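Local coordinates for G protein alpha subunit (PDB 4FID) that binds GDP as the alpha subunit of a heterotrimeric G protein, and probably works as a GTPase switch that relays transmembrane signals, at residues K231-N236 with E300-N305; M9-G14 with D186-V191; P71-F76 with P88-D93; C52-I57 with F76-P81. All coordinates share one frame; numbering follows the deposited sequence.

Interaction 1: residues K231-N236 with E300-N305; sequences KLIFLN and EKVYTN. With GDP (guanosine-5'-diphosphate), chain C.
Ile-233 sits between Tyr-303 and Asn-305 in a parallel strand pair, its N giving a bond to Tyr-303 O (2.8 Å) and its O taking one from Asn-305 N. Tyr-303 N to Lys-231 O and Leu-235 N to Asn-305 O continue the pattern in both directions. The short strand axes run 25° apart. On one face, Ile-233 CG1 packs on Val-302 CG1 at 3.9 Å, and helix 209-222 covers this side. Leu-232 and Tyr-303 lie on the other face, under helix 312-332. There Leu-232 CD1 rests against Tyr-303 CB at 4.0 Å. The Tyr-303 ring has Lys-231 O at its edge, in plane, and Lys-301 CG above one face, toward the rim. The Lys-231 chain bends at chi2 and again near its end, and its NZ bonds to the backbone O of Leu-226 and Ala-229. NZ makes only a long salt bridge to the poorly ordered Glu-300 (NZ to OE2, 3.8 Å). Asn-236 ends the strand and opens the Asn-Lys-x-Asp motif of G proteins. Its ND2 gives a bond to GDP N7 (2.9 Å) and another to Ser-16 O. Its OD1 takes one from Ala-309 N and is also bonded to Thr-307 OG1. With both ends of the amide engaged, its rotation is fixed. Strand 230-236 thus ends in an amide held in the orientation that reads guanine N7.

Interaction 2: residues M9-G14 with D186-V191; sequences MLLGSG and DCAIFV. With GDP (guanosine-5'-diphosphate), chain C.
Leu-10 and Ile-189 lie side by side and point the same way, with Leu-10 CD2 on Ile-189 CB at 3.5 Å. The same methyl is close to Val-191 CG2 at 4.4 Å. On the opposite face Leu-11 CB meets Phe-190 CD1 at 4.3 Å. Phe-190 has CG trans to its own N (chi1 180°), which swings the ring toward the end of the neighbouring strand. Its CE1 thereby comes to 3.8 Å from Gly-12 CA. Four backbone bonds hold these side chains in step. Met-9 N binds Cys-187 O, and Ile-189 N binds Met-9 O at 2.8 Å. Leu-11 N then binds Ile-189 O, and Val-191 N binds Leu-11 O in a nearly straight bond (173° at the hydrogen). The pairing is parallel, with the short axes 29° apart. Further on, the chain turns to the phosphates. Gly-14 CA lies 3.6 Å from GDP O2B. This strand-to-loop passage fits the start of a P-loop (Walker A), consistent with the GDP-binding residues Glu-15 and Gly-17 to Thr-20 that follow. Ser-13 OG is bonded to Ser-213 OG, and Ser-13 O to Ser-16 OG. Further out, Leu-10 packs on Ala-22 of helix 18-28, and Val-191 touches Lys-18 of the same helix. Leu-11 and Phe-190 face helix 209-222 through Ile-220. Strand 6-12 has strand 162-167 on its other side, and strand 187-193 has strand 230-236, so the pair lies inside the sheet of the Ras-like domain.

Interaction 3: residues P71-F76 with P88-D93; sequences PKSKEF and PELVGD
Asp-93 OD2 is gripped by three donors of the opposing loop. The strongest is Ser-73 OG at 2.9 Å, which meets the syn lone pair of OD2. Ser-73 N (3.4 Å) and Lys-72 N (3.3 Å) add weak bonds to OD2. The Asp-93 carboxyl carbon stands between its own N and carbonyl carbon (chi1 61°), and from there the group reaches across to the loop. Pro-71 CB also lies against OD2. Beside this polar centre, Ser-73 CB packs on Glu-89 CG at 3.6 Å. Phe-76 lies next to it and presents its ring edge to the Asp-93 carboxylate, and the two planes are 64° apart. Leu-90 CD2 meets the same ring at CE2 (3.5 Å), with the two side chains about perpendicular. Leu-90 CB also touches Glu-75 OE2, whose bond goes to Ser-87 OG. The contact ties the loop after helix 42-62 to the first turn of helix 90-99, in the all-helical domain. Two amides and a hydroxyl directed at one oxygen would probably favour negative charge on OD2. Asp-93 OD1, however, lies close to the carbonyl oxygens of Glu-89 and Leu-90, so the net effect on the carboxylate is uncertain.

Interaction 4: residues C52-I57 with F76-P81; sequences CMRTLI and FTTEDP
The guanidinium of Arg-54 has a carbonyl oxygen over its face: Thr-78 O sits 3.1 Å above the plane, over the centre. The approach gives poor angles to NE and NH2, so it is an electrostatic contact and not a hydrogen bond. The true bond lies at the edge. Arg-54 NH1 gives it to Asp-80 O, in the guanidinium plane, at 2.8 Å and 161° at the hydrogen. NH2 reaches the same oxygen weakly and also bonds to Glu-75 O. The extended chain from CG to NE carries the group this far from its helix. Glu-79 slides past in the other direction, its carboxylate well out of the guanidinium plane. Its OE1 packs beside Arg-54 CD, and toward Arg-54 NH1 (4.6 Å) it can offer charge attraction only. The loop's shape is set in part by an ST turn, in which Thr-78 OG1 accepts from Asp-80 N at 2.8 Å. This turn presents the carbonyls of Thr-78 and Asp-80 to one arginine. The arginine stands on helix 42-62 of the all-helical domain, and the loop leads on toward helix 90-99. Closer to the helix the contact becomes apolar. Phe-76 lies against Met-53, Arg-54 and Ile-57 of helix 42-62. Arg-54 CG is at the ring edge, 4.1 Å from CD1, with the guanidinium and ring planes 83° apart. Met-53 CG touches Phe-76 CE1 at 3.8 Å. Ile-57 CD1 comes to Phe-76 CD1 at 3.9 Å, with the two side chains about perpendicular. Met-53 also packs on Leu-97 of helix 90-99 and Phe-123 of helix 119-124.

How the interactions relate
Interaction 2 opens first, at 9-14, and closes only at 186-191. The chain between includes the all-helical domain and with it interactions 3 and 4. These two cross: 52-57 starts interaction 4 and 71-76 starts interaction 3, then 76-81 closes the former and 88-93 the latter. They share Phe-76, and Glu-75 O to Arg-54 NH2 also joins them, so one loop is tied to both helix 42-62 and helix 90-99. Interaction 1 follows in series, closing the loop from 231-236 to 300-305. It adjoins interaction 2 in one sheet, and both reach GDP. The centres of interactions 2 and 3 are about 41 Å apart.

Interaction 1: residues K231-N236 with E300-N305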
# COMPACT_ATOMS: atom_id res chain seq x y z
N LYS A 231 11.25 -14.26 9.09
CA LYS A 231 10.12 -13.35 9.22
C LYS A 231 10.57 -11.90 9.13
O LYS A 231 11.36 -11.42 9.96
CB LYS A 231 9.42 -13.60 10.55
CG LYS A 231 9.20 -15.08 10.90
CD LYS A 231 8.27 -15.76 9.91
CE LYS A 231 7.70 -17.02 10.52
NZ LYS A 231 8.76 -17.88 11.11
N LEU A 232 10.05 -11.20 8.13
CA LEU A 232 10.35 -9.79 7.91
C LEU A 232 9.06 -9.01 8.03
O LEU A 232 7.99 -9.52 7.68
CB LEU A 232 10.91 -9.57 6.50
CG LEU A 232 12.42 -9.71 6.29
CD1 LEU A 232 12.90 -11.07 6.83
CD2 LEU A 232 12.82 -9.51 4.82
N ILE A 233 9.14 -7.77 8.49
CA ILE A 233 7.97 -6.91 8.51
C ILE A 233 8.29 -5.65 7.75
O ILE A 233 9.27 -4.99 8.05
CB ILE A 233 7.57 -6.52 9.93
CG1 ILE A 233 7.11 -7.73 10.71
CG2 ILE A 233 6.42 -5.51 9.91
CD1 ILE A 233 6.61 -7.36 12.08
N PHE A 234 7.45 -5.31 6.78
CA PHE A 234 7.59 -4.02 6.11
C PHE A 234 6.55 -3.10 6.70
O PHE A 234 5.35 -3.30 6.55
CB PHE A 234 7.39 -4.12 4.59
CG PHE A 234 8.52 -4.78 3.84
CD1 PHE A 234 9.67 -5.21 4.50
CD2 PHE A 234 8.44 -4.96 2.46
CE1 PHE A 234 10.71 -5.83 3.80
CE2 PHE A 234 9.47 -5.57 1.75
CZ PHE A 234 10.61 -6.01 2.43
N LEU A 235 7.02 -2.09 7.41
CA LEU A 235 6.13 -1.09 7.95
C LEU A 235 5.95 -0.08 6.84
O LEU A 235 6.77 0.82 6.63
CB LEU A 235 6.77 -0.47 9.19
CG LEU A 235 7.09 -1.57 10.21
CD1 LEU A 235 8.22 -1.16 11.18
CD2 LEU A 235 5.84 -1.97 10.97
N ASN A 236 4.85 -0.23 6.12
CA ASN A 236 4.70 0.47 4.86
C ASN A 236 3.95 1.79 4.99
O ASN A 236 3.26 2.04 6.00
CB ASN A 236 3.98 -0.43 3.86
CG ASN A 236 4.09 0.07 2.45
OD1 ASN A 236 5.16 0.52 2.03
ND2 ASN A 236 2.99 -0.03 1.69
N GLU A 300 13.65 -16.90 18.33
CA GLU A 300 13.16 -16.43 17.04
C GLU A 300 13.31 -14.91 16.92
O GLU A 300 13.08 -14.16 17.89
CB GLU A 300 11.71 -16.86 16.81
CG GLU A 300 11.17 -16.48 15.44
CD GLU A 300 11.69 -17.37 14.31
OE1 GLU A 300 12.67 -16.97 13.65
OE2 GLU A 300 11.11 -18.46 14.10
N LYS A 301 13.72 -14.47 15.73
CA LYS A 301 14.09 -13.08 15.50
C LYS A 301 13.33 -12.53 14.30
O LYS A 301 13.21 -13.20 13.28
CB LYS A 301 15.60 -12.98 15.28
CG LYS A 301 16.10 -11.56 14.98
CD LYS A 301 17.60 -11.53 14.68
CE LYS A 301 18.44 -11.77 15.93
NZ LYS A 301 19.90 -11.80 15.62
N VAL A 302 12.83 -11.31 14.42
CA VAL A 302 12.05 -10.66 13.37
C VAL A 302 12.79 -9.44 12.81
O VAL A 302 13.23 -8.56 13.57
CB VAL A 302 10.67 -10.21 13.92
CG1 VAL A 302 9.92 -9.41 12.90
CG2 VAL A 302 9.87 -11.40 14.35
N TYR A 303 12.95 -9.39 11.50
CA TYR A 303 13.64 -8.27 10.87
C TYR A 303 12.63 -7.23 10.40
O TYR A 303 11.61 -7.57 9.81
CB TYR A 303 14.52 -8.77 9.72
CG TYR A 303 15.55 -9.78 10.16
CD1 TYR A 303 15.22 -11.13 10.31
CD2 TYR A 303 16.86 -9.39 10.43
CE1 TYR A 303 16.17 -12.07 10.71
CE2 TYR A 303 17.82 -10.32 10.83
CZ TYR A 303 17.47 -11.65 10.97
OH TYR A 303 18.40 -12.57 11.38
N THR A 304 12.89 -5.96 10.68
CA THR A 304 11.93 -4.90 10.38
C THR A 304 12.56 -3.83 9.53
O THR A 304 13.76 -3.57 9.62
CB THR A 304 11.34 -4.23 11.66
OG1 THR A 304 12.38 -3.59 12.40
CG2 THR A 304 10.63 -5.23 12.56
N ASN A 305 11.74 -3.19 8.71
CA ASN A 305 12.17 -2.01 7.99
C ASN A 305 10.98 -1.20 7.56
O ASN A 305 9.98 -1.75 7.12
CB ASN A 305 13.01 -2.38 6.77
CG ASN A 305 14.17 -1.40 6.53
OD1 ASN A 305 13.98 -0.33 5.97
ND2 ASN A 305 15.36 -1.80 6.94
PB GDP C . -3.26 -4.83 -1.00
O1B GDP C . -3.64 -5.34 -2.37
O2B GDP C . -4.41 -5.04 -0.05
O3B GDP C . -2.06 -5.62 -0.54
O3A GDP C . -2.90 -3.24 -1.02
PA GDP C . -2.60 -2.37 -2.36
O1A GDP C . -1.21 -2.64 -2.91
O2A GDP C . -3.64 -2.63 -3.43
O5' GDP C . -2.74 -0.84 -1.87
C5' GDP C . -3.68 0.04 -2.49
C4' GDP C . -3.21 1.50 -2.52
O4' GDP C . -2.19 1.77 -1.55
C3' GDP C . -2.65 1.91 -3.88
O3' GDP C . -3.37 3.05 -4.38
C2' GDP C . -1.19 2.23 -3.63
O2' GDP C . -0.71 3.28 -4.49
C1' GDP C . -1.18 2.59 -2.14
N9 GDP C . 0.15 2.40 -1.49
C8 GDP C . 0.79 1.24 -1.21
N7 GDP C . 1.99 1.47 -0.61
C5 GDP C . 2.14 2.80 -0.50
C6 GDP C . 3.17 3.74 0.02
O6 GDP C . 4.22 3.32 0.53
N1 GDP C . 2.94 5.05 -0.07
C2 GDP C . 1.81 5.55 -0.60
N2 GDP C . 1.64 6.89 -0.64
N3 GDP C . 0.82 4.76 -1.10
C4 GDP C . 0.93 3.41 -1.08
O HOH W 1 13.11 -14.87 11.54

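Interaction 2: residues M9-G14 with D186-V191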
# COMPACT_ATOMS: atom_id res chain seq x y z
N MSE A 9 7.08 -15.12 0.34
CA MSE A 9 5.63 -15.03 0.43
C MSE A 9 5.22 -13.69 1.04
O MSE A 9 5.68 -13.36 2.14
CB MSE A 9 5.10 -16.18 1.27
CG MSE A 9 3.60 -16.15 1.47
SE MSE A 9 2.86 -17.72 2.41
CE MSE A 9 2.86 -19.05 0.97
N LEU A 10 4.39 -12.92 0.33
CA LEU A 10 3.87 -11.67 0.87
C LEU A 10 2.53 -11.89 1.54
O LEU A 10 1.59 -12.37 0.91
CB LEU A 10 3.70 -10.62 -0.22
CG LEU A 10 4.97 -10.00 -0.80
CD1 LEU A 10 4.60 -8.89 -1.75
CD2 LEU A 10 5.88 -9.49 0.31
N LEU A 11 2.45 -11.54 2.82
CA LEU A 11 1.20 -11.50 3.58
C LEU A 11 0.87 -10.09 4.02
O LEU A 11 1.74 -9.25 4.15
CB LEU A 11 1.28 -12.37 4.84
CG LEU A 11 1.19 -13.92 4.79
CD1 LEU A 11 0.29 -14.45 3.70
CD2 LEU A 11 2.56 -14.55 4.69
N GLY A 12 -0.39 -9.83 4.33
CA GLY A 12 -0.72 -8.59 4.97
C GLY A 12 -2.20 -8.44 5.11
O GLY A 12 -2.92 -9.28 4.63
N SER A 13 -2.64 -7.38 5.78
CA SER A 13 -4.04 -7.00 5.78
C SER A 13 -4.35 -6.28 4.49
O SER A 13 -3.52 -6.23 3.56
CB SER A 13 -4.35 -6.10 6.96
OG SER A 13 -4.14 -6.80 8.17
N GLY A 14 -5.55 -5.72 4.41
CA GLY A 14 -5.96 -4.97 3.24
C GLY A 14 -5.50 -3.54 3.33
O GLY A 14 -5.56 -2.91 4.40
N ASP A 186 10.98 -19.94 2.03
CA ASP A 186 12.22 -19.54 2.69
C ASP A 186 12.04 -18.30 3.55
O ASP A 186 12.67 -18.16 4.61
CB ASP A 186 13.34 -19.34 1.66
CG ASP A 186 13.60 -20.60 0.85
OD1 ASP A 186 13.72 -21.68 1.47
OD2 ASP A 186 13.63 -20.51 -0.40
N CYS A 187 11.14 -17.43 3.11
CA CYS A 187 10.92 -16.15 3.76
C CYS A 187 9.47 -15.70 3.67
O CYS A 187 8.84 -15.76 2.61
CB CYS A 187 11.84 -15.10 3.14
SG CYS A 187 11.54 -13.44 3.73
N ALA A 188 8.94 -15.25 4.79
CA ALA A 188 7.60 -14.70 4.83
C ALA A 188 7.71 -13.20 5.12
O ALA A 188 8.28 -12.82 6.12
CB ALA A 188 6.78 -15.41 5.89
N ILE A 189 7.21 -12.36 4.23
CA ILE A 189 7.24 -10.93 4.47
C ILE A 189 5.85 -10.40 4.84
O ILE A 189 4.91 -10.48 4.05
CB ILE A 189 7.77 -10.19 3.23
CG1 ILE A 189 9.18 -10.70 2.88
CG2 ILE A 189 7.77 -8.68 3.46
CD1 ILE A 189 9.88 -9.88 1.80
N PHE A 190 5.71 -9.88 6.06
CA PHE A 190 4.43 -9.31 6.48
C PHE A 190 4.43 -7.79 6.27
O PHE A 190 5.28 -7.09 6.80
CB PHE A 190 4.14 -9.64 7.96
CG PHE A 190 2.83 -9.07 8.46
CD1 PHE A 190 1.62 -9.67 8.12
CD2 PHE A 190 2.81 -7.95 9.27
CE1 PHE A 190 0.40 -9.16 8.58
CE2 PHE A 190 1.60 -7.42 9.74
CZ PHE A 190 0.40 -8.03 9.40
N VAL A 191 3.47 -7.31 5.48
CA VAL A 191 3.34 -5.90 5.21
C VAL A 191 2.20 -5.31 6.00
O VAL A 191 1.11 -5.91 6.09
CB VAL A 191 3.05 -5.64 3.72
CG1 VAL A 191 3.24 -4.13 3.39
CG2 VAL A 191 3.91 -6.51 2.85
PB GDP C . -3.26 -4.83 -1.00
O1B GDP C . -3.64 -5.34 -2.37
O2B GDP C . -4.41 -5.04 -0.05
O3B GDP C . -2.06 -5.62 -0.54
O3A GDP C . -2.90 -3.24 -1.02
PA GDP C . -2.60 -2.37 -2.36
O1A GDP C . -1.21 -2.64 -2.91
O2A GDP C . -3.64 -2.63 -3.43
O5' GDP C . -2.74 -0.84 -1.87
C5' GDP C . -3.68 0.04 -2.49
C4' GDP C . -3.21 1.50 -2.52
O4' GDP C . -2.19 1.77 -1.55
C3' GDP C . -2.65 1.91 -3.88
O3' GDP C . -3.37 3.05 -4.38
C2' GDP C . -1.19 2.23 -3.63
O2' GDP C . -0.71 3.28 -4.49
C1' GDP C . -1.18 2.59 -2.14
N9 GDP C . 0.15 2.40 -1.49
C8 GDP C . 0.79 1.24 -1.21
N7 GDP C . 1.99 1.47 -0.61
C5 GDP C . 2.14 2.80 -0.50
C6 GDP C . 3.17 3.74 0.02
O6 GDP C . 4.22 3.32 0.53
N1 GDP C . 2.94 5.05 -0.07
C2 GDP C . 1.81 5.55 -0.60
N2 GDP C . 1.64 6.89 -0.64
N3 GDP C . 0.82 4.76 -1.10
C4 GDP C . 0.93 3.41 -1.08

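Interaction 3: residues P71-F76 with P88-D93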
# COMPACT_ATOMS: atom_id res chain seq x y z
N PRO A 71 -18.47 23.02 -11.37
CA PRO A 71 -18.26 22.07 -12.47
C PRO A 71 -19.30 22.21 -13.57
O PRO A 71 -20.49 22.34 -13.30
CB PRO A 71 -18.44 20.70 -11.79
CG PRO A 71 -18.18 20.95 -10.35
CD PRO A 71 -18.62 22.35 -10.07
N LYS A 72 -18.84 22.18 -14.81
CA LYS A 72 -19.72 22.25 -15.97
C LYS A 72 -20.08 20.86 -16.49
O LYS A 72 -21.22 20.59 -16.86
CB LYS A 72 -19.04 23.07 -17.08
CG LYS A 72 -18.57 24.45 -16.63
CD LYS A 72 -19.73 25.27 -16.05
CE LYS A 72 -20.80 25.51 -17.09
NZ LYS A 72 -21.98 26.21 -16.52
N SER A 73 -19.09 19.97 -16.47
CA SER A 73 -19.16 18.66 -17.12
C SER A 73 -20.25 17.69 -16.65
O SER A 73 -20.65 17.69 -15.49
CB SER A 73 -17.78 17.97 -17.07
OG SER A 73 -17.35 17.70 -15.74
N LYS A 74 -20.69 16.87 -17.59
CA LYS A 74 -21.60 15.75 -17.36
C LYS A 74 -21.20 14.94 -16.14
O LYS A 74 -22.07 14.50 -15.37
CB LYS A 74 -21.56 14.81 -18.57
CG LYS A 74 -21.54 15.48 -19.93
CD LYS A 74 -21.14 14.48 -21.02
CE LYS A 74 -21.02 15.15 -22.41
NZ LYS A 74 -20.50 14.20 -23.46
N GLU A 75 -19.90 14.73 -15.97
CA GLU A 75 -19.38 13.80 -14.95
C GLU A 75 -19.68 14.18 -13.50
O GLU A 75 -19.84 13.29 -12.65
CB GLU A 75 -17.88 13.58 -15.15
CG GLU A 75 -17.55 12.54 -16.23
CD GLU A 75 -17.48 13.13 -17.65
OE1 GLU A 75 -17.30 12.33 -18.60
OE2 GLU A 75 -17.60 14.37 -17.80
N PHE A 76 -19.78 15.47 -13.21
CA PHE A 76 -20.03 15.94 -11.85
C PHE A 76 -21.45 16.47 -11.64
O PHE A 76 -21.67 17.34 -10.80
CB PHE A 76 -18.99 16.99 -11.44
CG PHE A 76 -17.58 16.49 -11.51
CD1 PHE A 76 -17.17 15.44 -10.70
CD2 PHE A 76 -16.67 17.04 -12.39
CE1 PHE A 76 -15.87 14.96 -10.78
CE2 PHE A 76 -15.38 16.57 -12.46
CZ PHE A 76 -14.97 15.53 -11.65
N PRO A 88 -15.48 16.51 -22.97
CA PRO A 88 -14.37 17.43 -23.24
C PRO A 88 -14.03 18.33 -22.06
O PRO A 88 -12.86 18.71 -21.88
CB PRO A 88 -14.87 18.26 -24.43
CG PRO A 88 -16.35 17.97 -24.53
CD PRO A 88 -16.56 16.61 -23.96
N GLU A 89 -15.03 18.65 -21.24
CA GLU A 89 -14.85 19.56 -20.11
C GLU A 89 -14.37 18.88 -18.82
O GLU A 89 -14.08 19.56 -17.83
CB GLU A 89 -16.14 20.31 -19.86
CG GLU A 89 -17.35 19.54 -20.33
CD GLU A 89 -18.13 20.31 -21.36
OE1 GLU A 89 -19.14 20.93 -20.97
OE2 GLU A 89 -17.72 20.30 -22.54
N LEU A 90 -14.28 17.55 -18.83
CA LEU A 90 -13.86 16.84 -17.63
C LEU A 90 -12.47 17.31 -17.20
O LEU A 90 -12.30 17.79 -16.09
CB LEU A 90 -13.91 15.33 -17.84
CG LEU A 90 -13.68 14.43 -16.62
CD1 LEU A 90 -12.18 14.15 -16.44
CD2 LEU A 90 -14.27 15.04 -15.37
N VAL A 91 -11.49 17.17 -18.08
CA VAL A 91 -10.14 17.62 -17.76
C VAL A 91 -10.13 19.01 -17.10
O VAL A 91 -9.52 19.21 -16.05
CB VAL A 91 -9.27 17.70 -19.01
CG1 VAL A 91 -7.84 17.99 -18.63
CG2 VAL A 91 -9.35 16.41 -19.78
N GLY A 92 -10.82 19.95 -17.72
CA GLY A 92 -10.72 21.33 -17.32
C GLY A 92 -11.19 21.53 -15.91
O GLY A 92 -10.55 22.23 -15.13
N ASP A 93 -12.32 20.94 -15.55
CA ASP A 93 -12.84 21.22 -14.22
C ASP A 93 -12.25 20.34 -13.12
O ASP A 93 -12.31 20.70 -11.95
CB ASP A 93 -14.37 21.35 -14.19
CG ASP A 93 -15.09 20.12 -14.62
OD1 ASP A 93 -14.39 19.17 -15.03
OD2 ASP A 93 -16.33 20.12 -14.51

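Interaction 4: residues C52-I57 with F76-P81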
# COMPACT_ATOMS: atom_id res chain seq x y z
N CYS A 52 -12.94 9.69 -7.02
CA CYS A 52 -12.15 10.37 -5.98
C CYS A 52 -12.50 11.84 -5.87
O CYS A 52 -12.41 12.41 -4.78
CB CYS A 52 -10.65 10.27 -6.25
SG CYS A 52 -9.85 8.68 -5.88
N MSE A 53 -12.86 12.48 -6.98
CA MSE A 53 -13.19 13.90 -6.98
C MSE A 53 -14.63 14.15 -6.56
O MSE A 53 -14.91 15.13 -5.87
CB MSE A 53 -12.88 14.57 -8.33
CG MSE A 53 -13.16 16.10 -8.34
SE MSE A 53 -12.15 17.21 -7.01
CE MSE A 53 -10.35 17.20 -7.77
N ARG A 54 -15.54 13.26 -6.96
CA ARG A 54 -16.90 13.29 -6.42
C ARG A 54 -16.84 13.23 -4.90
O ARG A 54 -17.51 14.01 -4.22
CB ARG A 54 -17.75 12.12 -6.94
CG ARG A 54 -18.14 12.24 -8.40
CD ARG A 54 -18.89 11.03 -8.90
NE ARG A 54 -19.31 11.21 -10.29
CZ ARG A 54 -19.84 10.26 -11.07
NH1 ARG A 54 -20.02 9.02 -10.62
NH2 ARG A 54 -20.17 10.56 -12.32
N THR A 55 -16.01 12.33 -4.37
CA THR A 55 -15.79 12.18 -2.93
C THR A 55 -15.45 13.51 -2.26
O THR A 55 -16.05 13.87 -1.25
CB THR A 55 -14.64 11.18 -2.63
OG1 THR A 55 -14.98 9.88 -3.13
CG2 THR A 55 -14.33 11.09 -1.13
N LEU A 56 -14.48 14.23 -2.81
CA LEU A 56 -14.07 15.52 -2.24
C LEU A 56 -15.19 16.56 -2.34
O LEU A 56 -15.43 17.30 -1.38
CB LEU A 56 -12.77 16.05 -2.89
CG LEU A 56 -11.43 15.47 -2.43
CD1 LEU A 56 -10.25 15.80 -3.39
CD2 LEU A 56 -11.11 15.96 -1.04
N ILE A 57 -15.86 16.63 -3.48
CA ILE A 57 -17.01 17.54 -3.61
C ILE A 57 -18.08 17.27 -2.54
O ILE A 57 -18.51 18.19 -1.84
CB ILE A 57 -17.68 17.46 -5.00
CG1 ILE A 57 -16.68 17.83 -6.10
CG2 ILE A 57 -18.87 18.39 -5.06
CD1 ILE A 57 -17.23 17.68 -7.52
N PHE A 76 -19.78 15.47 -13.21
CA PHE A 76 -20.03 15.94 -11.85
C PHE A 76 -21.45 16.47 -11.64
O PHE A 76 -21.67 17.34 -10.80
CB PHE A 76 -18.99 16.99 -11.44
CG PHE A 76 -17.58 16.49 -11.51
CD1 PHE A 76 -17.17 15.44 -10.70
CD2 PHE A 76 -16.67 17.04 -12.39
CE1 PHE A 76 -15.87 14.96 -10.78
CE2 PHE A 76 -15.38 16.57 -12.46
CZ PHE A 76 -14.97 15.53 -11.65
N THR A 77 -22.40 15.94 -12.40
CA THR A 77 -23.82 16.23 -12.20
C THR A 77 -24.61 14.94 -11.96
O THR A 77 -25.84 14.93 -12.02
CB THR A 77 -24.42 16.93 -13.43
OG1 THR A 77 -24.55 15.98 -14.50
CG2 THR A 77 -23.53 18.10 -13.88
N THR A 78 -23.89 13.86 -11.66
CA THR A 78 -24.47 12.52 -11.62
C THR A 78 -23.74 11.57 -10.64
O THR A 78 -22.56 11.77 -10.31
CB THR A 78 -24.47 11.90 -13.04
OG1 THR A 78 -24.70 10.49 -12.97
CG2 THR A 78 -23.13 12.14 -13.73
N GLU A 79 -24.45 10.54 -10.18
CA GLU A 79 -23.86 9.49 -9.36
C GLU A 79 -23.65 8.21 -10.17
O GLU A 79 -23.14 7.21 -9.65
CB GLU A 79 -24.72 9.21 -8.13
CG GLU A 79 -23.91 8.99 -6.87
CD GLU A 79 -22.88 10.09 -6.63
OE1 GLU A 79 -21.70 9.76 -6.44
OE2 GLU A 79 -23.26 11.28 -6.67
N ASP A 80 -24.03 8.26 -11.44
CA ASP A 80 -23.93 7.12 -12.33
C ASP A 80 -22.49 6.67 -12.48
O ASP A 80 -21.56 7.47 -12.35
CB ASP A 80 -24.49 7.47 -13.72
CG ASP A 80 -26.00 7.68 -13.71
OD1 ASP A 80 -26.64 7.40 -12.68
OD2 ASP A 80 -26.54 8.12 -14.75
N PRO A 81 -22.29 5.37 -12.76
CA PRO A 81 -20.94 4.90 -13.12
C PRO A 81 -20.33 5.80 -14.18
O PRO A 81 -21.04 6.57 -14.82
CB PRO A 81 -21.21 3.50 -13.68
CG PRO A 81 -22.42 3.05 -12.94
CD PRO A 81 -23.27 4.28 -12.74